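ChrR-like cupin domain-containing protein (Ralstonia eutropha, PDB 3CJX) is of unknown function but has a cupin-like fold of the ChrR type, a beta-rich scaffold shared by many metal-binding proteins and enzymes. Local coordinates at residues Thr12-Gly26 with Trp141-Tyr155. Residues are numbered along the deposited sequence; the frame is centred on the assembly and turned at random.
Sequences TVDTTAHPFLKALGG and WVDRAIREQDNGLRY. With GOL (glycerol), chain J; SO4 (sulfate ion), chain I.
Gln149, the first residue after helix 135-148, grips the backbone of Lys22 with both ends of its carboxamide. Lys22 N donates to Gln149 OE1 at 3.0 Å, in the carbonyl plane and nearly straight (172°), while Gln149 NE2 returns a more bent bond to Lys22 O; together they fix the amide's rotation. Beyond the Schellman motif at Asp150, Asn151 ND2 reaches Pro19 O at 2.7 Å, in the plane of its own amide but above that of the carbonyl.

Apolar contacts fill the middle. Leu21 inserts its side chain between the helix and residues 149-155: CD1 meets Val142 CG1 at 3.8 Å, CD2 faces Ile146 CG1 and the Asn151 amide, and CG lies 4.0 Å from Leu153 CD1. The Trp141 indole has one face against the Leu24-Gly25 backbone and the other over Ala145 CB. Leu24 CA makes a CH-pi contact 3.5 Å from the six-membered ring centroid, and Gly25 CA sits over the five-membered ring.

Leu153 CA likewise covers one face of the His18 ring. At the ring edge His18 ND1 donates to sulfate O4 (2.7 Å), which also accepts from Gly152 N; a glycerol bridges Asp14 N and the backbone of Arg154. Both are probably crystallisation additives.

Loop 12-26 thus follows the C-terminal half of helix 135-148 and connection 149-155, then leads into strand 30-38, where Leu21 and Leu24 make backbone hydrogen bonds to Ile32 and Thr30 and Leu153 packs on Phe33. Strand 156-157 joins 30-38 in parallel, so loop and helix pack at the margin of the cupin-like fold's mixed sheet.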
loop_
_atom_site.group_PDB
_atom_site.type_symbol
_atom_site.label_atom_id
_atom_site.label_comp_id
_atom_site.label_asym_id
_atom_site.label_seq_id
_atom_site.Cartn_x
_atom_site.Cartn_y
_atom_site.Cartn_z
ATOM N N THR A 12 -9.795 -15.479 -3.150
ATOM C CA THR A 12 -10.498 -14.211 -3.300
ATOM C C THR A 12 -10.736 -13.487 -1.976
ATOM O O THR A 12 -11.004 -14.115 -0.941
ATOM C CB THR A 12 -11.876 -14.417 -3.986
ATOM O OG1 THR A 12 -12.479 -13.144 -4.237
ATOM C CG2 THR A 12 -12.830 -15.278 -3.133
ATOM N N VAL A 13 -10.662 -12.158 -2.038
ATOM C CA VAL A 13 -10.848 -11.305 -0.882
ATOM C C VAL A 13 -11.868 -10.220 -1.173
ATOM O O VAL A 13 -11.682 -9.455 -2.099
ATOM C CB VAL A 13 -9.536 -10.599 -0.522
ATOM C CG1 VAL A 13 -9.761 -9.620 0.603
ATOM C CG2 VAL A 13 -8.476 -11.606 -0.129
ATOM N N ASP A 14 -12.943 -10.148 -0.403
ATOM C CA ASP A 14 -13.932 -9.092 -0.577
ATOM C C ASP A 14 -13.579 -7.941 0.369
ATOM O O ASP A 14 -13.751 -8.066 1.591
ATOM C CB ASP A 14 -15.334 -9.628 -0.279
ATOM C CG ASP A 14 -16.417 -8.556 -0.386
ATOM O OD1 ASP A 14 -16.099 -7.348 -0.369
ATOM O OD2 ASP A 14 -17.610 -8.921 -0.464
ATOM N N THR A 15 -13.113 -6.816 -0.183
ATOM C CA THR A 15 -12.717 -5.678 0.672
ATOM C C THR A 15 -13.873 -4.923 1.346
ATOM O O THR A 15 -13.623 -4.075 2.178
ATOM C CB THR A 15 -11.789 -4.676 -0.049
ATOM O OG1 THR A 15 -12.477 -4.065 -1.147
ATOM C CG2 THR A 15 -10.528 -5.363 -0.546
ATOM N N THR A 16 -15.123 -5.228 1.003
ATOM C CA THR A 16 -16.294 -4.614 1.667
ATOM C C THR A 16 -16.877 -5.459 2.812
ATOM O O THR A 16 -17.732 -4.984 3.535
ATOM C CB THR A 16 -17.453 -4.331 0.678
ATOM O OG1 THR A 16 -18.075 -5.551 0.273
ATOM C CG2 THR A 16 -16.962 -3.582 -0.538
ATOM N N ALA A 17 -16.430 -6.703 2.970
ATOM C CA ALA A 17 -16.930 -7.586 4.035
ATOM C C ALA A 17 -16.273 -7.377 5.424
ATOM O O ALA A 17 -16.687 -8.010 6.394
ATOM C CB ALA A 17 -16.784 -9.037 3.606
ATOM N N HIS A 18 -15.237 -6.532 5.507
ATOM C CA HIS A 18 -14.520 -6.281 6.760
ATOM C C HIS A 18 -14.004 -4.866 6.741
ATOM O O HIS A 18 -13.719 -4.342 5.665
ATOM C CB HIS A 18 -13.320 -7.228 6.918
ATOM C CG HIS A 18 -13.687 -8.676 6.868
ATOM N ND1 HIS A 18 -14.170 -9.364 7.960
ATOM C CD2 HIS A 18 -13.692 -9.555 5.838
ATOM C CE1 HIS A 18 -14.440 -10.612 7.610
ATOM N NE2 HIS A 18 -14.154 -10.755 6.327
ATOM N N PRO A 19 -13.863 -4.238 7.918
ATOM C CA PRO A 19 -13.321 -2.887 7.913
ATOM C C PRO A 19 -11.838 -2.881 7.608
ATOM O O PRO A 19 -11.168 -3.878 7.827
ATOM C CB PRO A 19 -13.561 -2.399 9.343
ATOM C CG PRO A 19 -13.685 -3.602 10.164
ATOM C CD PRO A 19 -14.171 -4.708 9.278
ATOM N N PHE A 20 -11.338 -1.764 7.088
ATOM C CA PHE A 20 -9.913 -1.628 6.801
ATOM C C PHE A 20 -9.120 -1.639 8.107
ATOM O O PHE A 20 -9.636 -1.305 9.175
ATOM C CB PHE A 20 -9.617 -0.327 6.041
ATOM C CG PHE A 20 -9.860 -0.396 4.551
ATOM C CD1 PHE A 20 -11.010 -0.959 4.025
ATOM C CD2 PHE A 20 -8.949 0.177 3.670
ATOM C CE1 PHE A 20 -11.218 -0.987 2.645
ATOM C CE2 PHE A 20 -9.159 0.154 2.293
ATOM C CZ PHE A 20 -10.298 -0.426 1.786
ATOM N N LEU A 21 -7.867 -2.061 8.005
ATOM C CA LEU A 21 -6.957 -2.024 9.133
ATOM C C LEU A 21 -6.606 -0.543 9.281
ATOM O O LEU A 21 -6.245 0.109 8.302
ATOM C CB LEU A 21 -5.715 -2.867 8.837
ATOM C CG LEU A 21 -5.988 -4.346 8.550
ATOM C CD1 LEU A 21 -4.699 -5.087 8.201
ATOM C CD2 LEU A 21 -6.689 -4.967 9.763
ATOM N N LYS A 22 -6.732 -0.000 10.483
ATOM C CA LYS A 22 -6.523 1.429 10.694
ATOM C C LYS A 22 -5.110 1.844 11.094
ATOM O O LYS A 22 -4.401 1.107 11.780
ATOM C CB LYS A 22 -7.543 1.954 11.695
ATOM C CG LYS A 22 -8.984 1.565 11.298
ATOM C CD LYS A 22 -9.976 2.666 11.569
ATOM C CE LYS A 22 -11.333 2.520 10.824
ATOM N NZ LYS A 22 -11.694 1.176 10.253
ATOM N N ALA A 23 -4.692 3.008 10.596
ATOM C CA ALA A 23 -3.417 3.613 10.951
ATOM C C ALA A 23 -2.186 2.752 10.737
ATOM O O ALA A 23 -1.488 2.441 11.695
ATOM C CB ALA A 23 -3.472 4.075 12.410
ATOM N N LEU A 24 -1.913 2.386 9.491
ATOM C CA LEU A 24 -0.723 1.586 9.147
ATOM C C LEU A 24 0.545 2.132 9.794
ATOM O O LEU A 24 0.832 3.339 9.702
ATOM C CB LEU A 24 -0.509 1.558 7.631
ATOM C CG LEU A 24 0.672 0.725 7.092
ATOM C CD1 LEU A 24 0.467 -0.740 7.465
ATOM C CD2 LEU A 24 0.808 0.897 5.561
ATOM N N GLY A 25 1.313 1.236 10.421
ATOM C CA GLY A 25 2.532 1.600 11.158
ATOM C C GLY A 25 2.318 2.735 12.151
ATOM O O GLY A 25 3.229 3.527 12.397
ATOM N N GLY A 26 1.111 2.827 12.711
ATOM C CA GLY A 26 0.772 3.901 13.648
ATOM C C GLY A 26 0.596 5.275 13.029
ATOM O O GLY A 26 0.641 6.267 13.753
ATOM N N TRP A 141 3.120 -5.671 10.479
ATOM C CA TRP A 141 2.140 -4.737 11.030
ATOM C C TRP A 141 0.734 -5.238 10.741
ATOM O O TRP A 141 -0.134 -5.174 11.617
ATOM C CB TRP A 141 2.291 -3.315 10.489
ATOM C CG TRP A 141 1.245 -2.413 11.068
ATOM C CD1 TRP A 141 1.320 -1.713 12.233
ATOM C CD2 TRP A 141 -0.053 -2.159 10.532
ATOM N NE1 TRP A 141 0.158 -1.022 12.443
ATOM C CE2 TRP A 141 -0.704 -1.289 11.418
ATOM C CE3 TRP A 141 -0.727 -2.586 9.384
ATOM C CZ2 TRP A 141 -1.984 -0.829 11.190
ATOM C CZ3 TRP A 141 -1.992 -2.126 9.156
ATOM C CH2 TRP A 141 -2.612 -1.255 10.049
ATOM N N VAL A 142 0.507 -5.738 9.524
ATOM C CA VAL A 142 -0.824 -6.254 9.155
ATOM C C VAL A 142 -1.287 -7.348 10.123
ATOM O O VAL A 142 -2.368 -7.254 10.707
ATOM C CB VAL A 142 -0.862 -6.835 7.702
ATOM C CG1 VAL A 142 -2.113 -7.725 7.506
ATOM C CG2 VAL A 142 -0.753 -5.713 6.641
ATOM N N ASP A 143 -0.450 -8.363 10.311
ATOM C CA ASP A 143 -0.800 -9.492 11.180
ATOM C C ASP A 143 -1.015 -9.032 12.615
ATOM O O ASP A 143 -1.876 -9.564 13.307
ATOM C CB ASP A 143 0.257 -10.598 11.106
ATOM C CG ASP A 143 0.271 -11.313 9.760
ATOM O OD1 ASP A 143 -0.806 -11.413 9.119
ATOM O OD2 ASP A 143 1.366 -11.802 9.358
ATOM N N ARG A 144 -0.239 -8.042 13.050
ATOM C CA ARG A 144 -0.403 -7.458 14.384
ATOM C C ARG A 144 -1.683 -6.636 14.432
ATOM O O ARG A 144 -2.394 -6.648 15.441
ATOM C CB ARG A 144 0.823 -6.594 14.778
ATOM C CG ARG A 144 0.560 -5.402 15.788
ATOM C CD ARG A 144 1.860 -4.729 16.341
ATOM N NE ARG A 144 2.939 -4.687 15.341
ATOM C CZ ARG A 144 3.918 -5.599 15.203
ATOM N NH1 ARG A 144 4.021 -6.657 16.021
ATOM N NH2 ARG A 144 4.823 -5.452 14.231
ATOM N N ALA A 145 -1.968 -5.914 13.347
ATOM C CA ALA A 145 -3.157 -5.061 13.292
ATOM C C ALA A 145 -4.428 -5.904 13.336
ATOM O O ALA A 145 -5.401 -5.523 13.980
ATOM C CB ALA A 145 -3.125 -4.176 12.055
ATOM N N ILE A 146 -4.402 -7.047 12.646
ATOM C CA ILE A 146 -5.537 -7.966 12.617
ATOM C C ILE A 146 -5.867 -8.441 14.027
ATOM O O ILE A 146 -7.035 -8.488 14.402
ATOM C CB ILE A 146 -5.277 -9.171 11.679
ATOM C CG1 ILE A 146 -5.311 -8.718 10.209
ATOM C CG2 ILE A 146 -6.329 -10.254 11.872
ATOM C CD1 ILE A 146 -4.933 -9.820 9.192
ATOM N N ARG A 147 -4.834 -8.783 14.800
ATOM C CA ARG A 147 -5.005 -9.193 16.204
ATOM C C ARG A 147 -5.448 -8.000 17.048
ATOM O O ARG A 147 -6.547 -8.029 17.591
ATOM C CB ARG A 147 -3.724 -9.804 16.800
ATOM N N GLU A 148 -4.617 -6.956 17.127
ATOM C CA GLU A 148 -4.917 -5.757 17.952
ATOM C C GLU A 148 -6.294 -5.109 17.703
ATOM O O GLU A 148 -6.950 -4.693 18.653
ATOM C CB GLU A 148 -3.810 -4.679 17.847
ATOM C CG GLU A 148 -2.586 -4.904 18.731
ATOM N N GLN A 149 -6.727 -5.041 16.445
ATOM C CA GLN A 149 -8.013 -4.422 16.089
ATOM C C GLN A 149 -9.178 -5.422 15.996
ATOM O O GLN A 149 -10.312 -5.042 15.639
ATOM C CB GLN A 149 -7.882 -3.661 14.768
ATOM C CG GLN A 149 -6.806 -2.598 14.789
ATOM C CD GLN A 149 -6.691 -1.835 13.484
ATOM O OE1 GLN A 149 -7.567 -1.894 12.613
ATOM N NE2 GLN A 149 -5.597 -1.108 13.342
ATOM N N ASP A 150 -8.892 -6.690 16.302
ATOM C CA ASP A 150 -9.891 -7.751 16.302
ATOM C C ASP A 150 -10.620 -7.842 14.951
ATOM O O ASP A 150 -11.833 -8.027 14.883
ATOM C CB ASP A 150 -10.863 -7.503 17.457
ATOM C CG ASP A 150 -11.898 -8.598 17.609
ATOM O OD1 ASP A 150 -11.627 -9.752 17.204
ATOM O OD2 ASP A 150 -12.993 -8.287 18.133
ATOM N N ASN A 151 -9.860 -7.711 13.871
ATOM C CA ASN A 151 -10.422 -7.717 12.533
ATOM C C ASN A 151 -10.394 -9.146 12.016
ATOM O O ASN A 151 -9.358 -9.812 12.106
ATOM C CB ASN A 151 -9.604 -6.780 11.642
ATOM C CG ASN A 151 -10.277 -6.489 10.319
ATOM O OD1 ASN A 151 -10.796 -7.381 9.662
ATOM N ND2 ASN A 151 -10.265 -5.226 9.924
ATOM N N GLY A 152 -11.516 -9.607 11.463
ATOM C CA GLY A 152 -11.650 -10.985 10.963
ATOM C C GLY A 152 -11.436 -11.145 9.471
ATOM O O GLY A 152 -12.012 -12.023 8.846
ATOM N N LEU A 153 -10.572 -10.301 8.926
ATOM C CA LEU A 153 -10.213 -10.281 7.511
ATOM C C LEU A 153 -9.180 -11.352 7.161
ATOM O O LEU A 153 -8.495 -11.877 8.040
ATOM C CB LEU A 153 -9.731 -8.858 7.191
ATOM C CG LEU A 153 -8.513 -8.369 6.439
ATOM C CD1 LEU A 153 -8.519 -6.889 6.701
ATOM C CD2 LEU A 153 -7.200 -8.959 6.907
ATOM N N ARG A 154 -9.113 -11.687 5.873
ATOM C CA ARG A 154 -8.148 -12.642 5.333
ATOM C C ARG A 154 -7.541 -12.040 4.093
ATOM O O ARG A 154 -8.213 -11.289 3.394
ATOM C CB ARG A 154 -8.812 -13.934 4.876
ATOM C CG ARG A 154 -9.593 -14.690 5.918
ATOM C CD ARG A 154 -10.034 -16.046 5.349
ATOM N NE ARG A 154 -10.840 -15.897 4.130
ATOM C CZ ARG A 154 -11.186 -16.899 3.317
ATOM N NH1 ARG A 154 -10.802 -18.155 3.556
ATOM N NH2 ARG A 154 -11.916 -16.637 2.238
ATOM N N TYR A 155 -6.287 -12.389 3.814
ATOM C CA TYR A 155 -5.596 -11.931 2.608
ATOM C C TYR A 155 -4.733 -13.087 2.061
ATOM O O TYR A 155 -4.578 -14.118 2.707
ATOM C CB TYR A 155 -4.776 -10.654 2.883
ATOM C CG TYR A 155 -3.622 -10.855 3.839
ATOM C CD1 TYR A 155 -3.807 -10.729 5.209
ATOM C CD2 TYR A 155 -2.349 -11.180 3.372
ATOM C CE1 TYR A 155 -2.769 -10.921 6.092
ATOM C CE2 TYR A 155 -1.294 -11.376 4.250
ATOM C CZ TYR A 155 -1.515 -11.247 5.615
ATOM O OH TYR A 155 -0.507 -11.458 6.522
HETATM C C1 GOL J . -13.301 -13.451 1.844
HETATM O O1 GOL J . -14.089 -12.962 0.774
HETATM C C2 GOL J . -13.198 -12.458 2.998
HETATM O O2 GOL J . -14.495 -11.952 3.239
HETATM C C3 GOL J . -12.202 -11.318 2.710
HETATM O O3 GOL J . -11.281 -11.060 3.765
HETATM S S SO4 I . -15.008 -8.093 11.150
HETATM O O1 SO4 I . -14.161 -7.061 11.754
HETATM O O2 SO4 I . -15.745 -7.591 9.985
HETATM O O3 SO4 I . -15.972 -8.583 12.140
HETATM O O4 SO4 I . -14.143 -9.179 10.699
#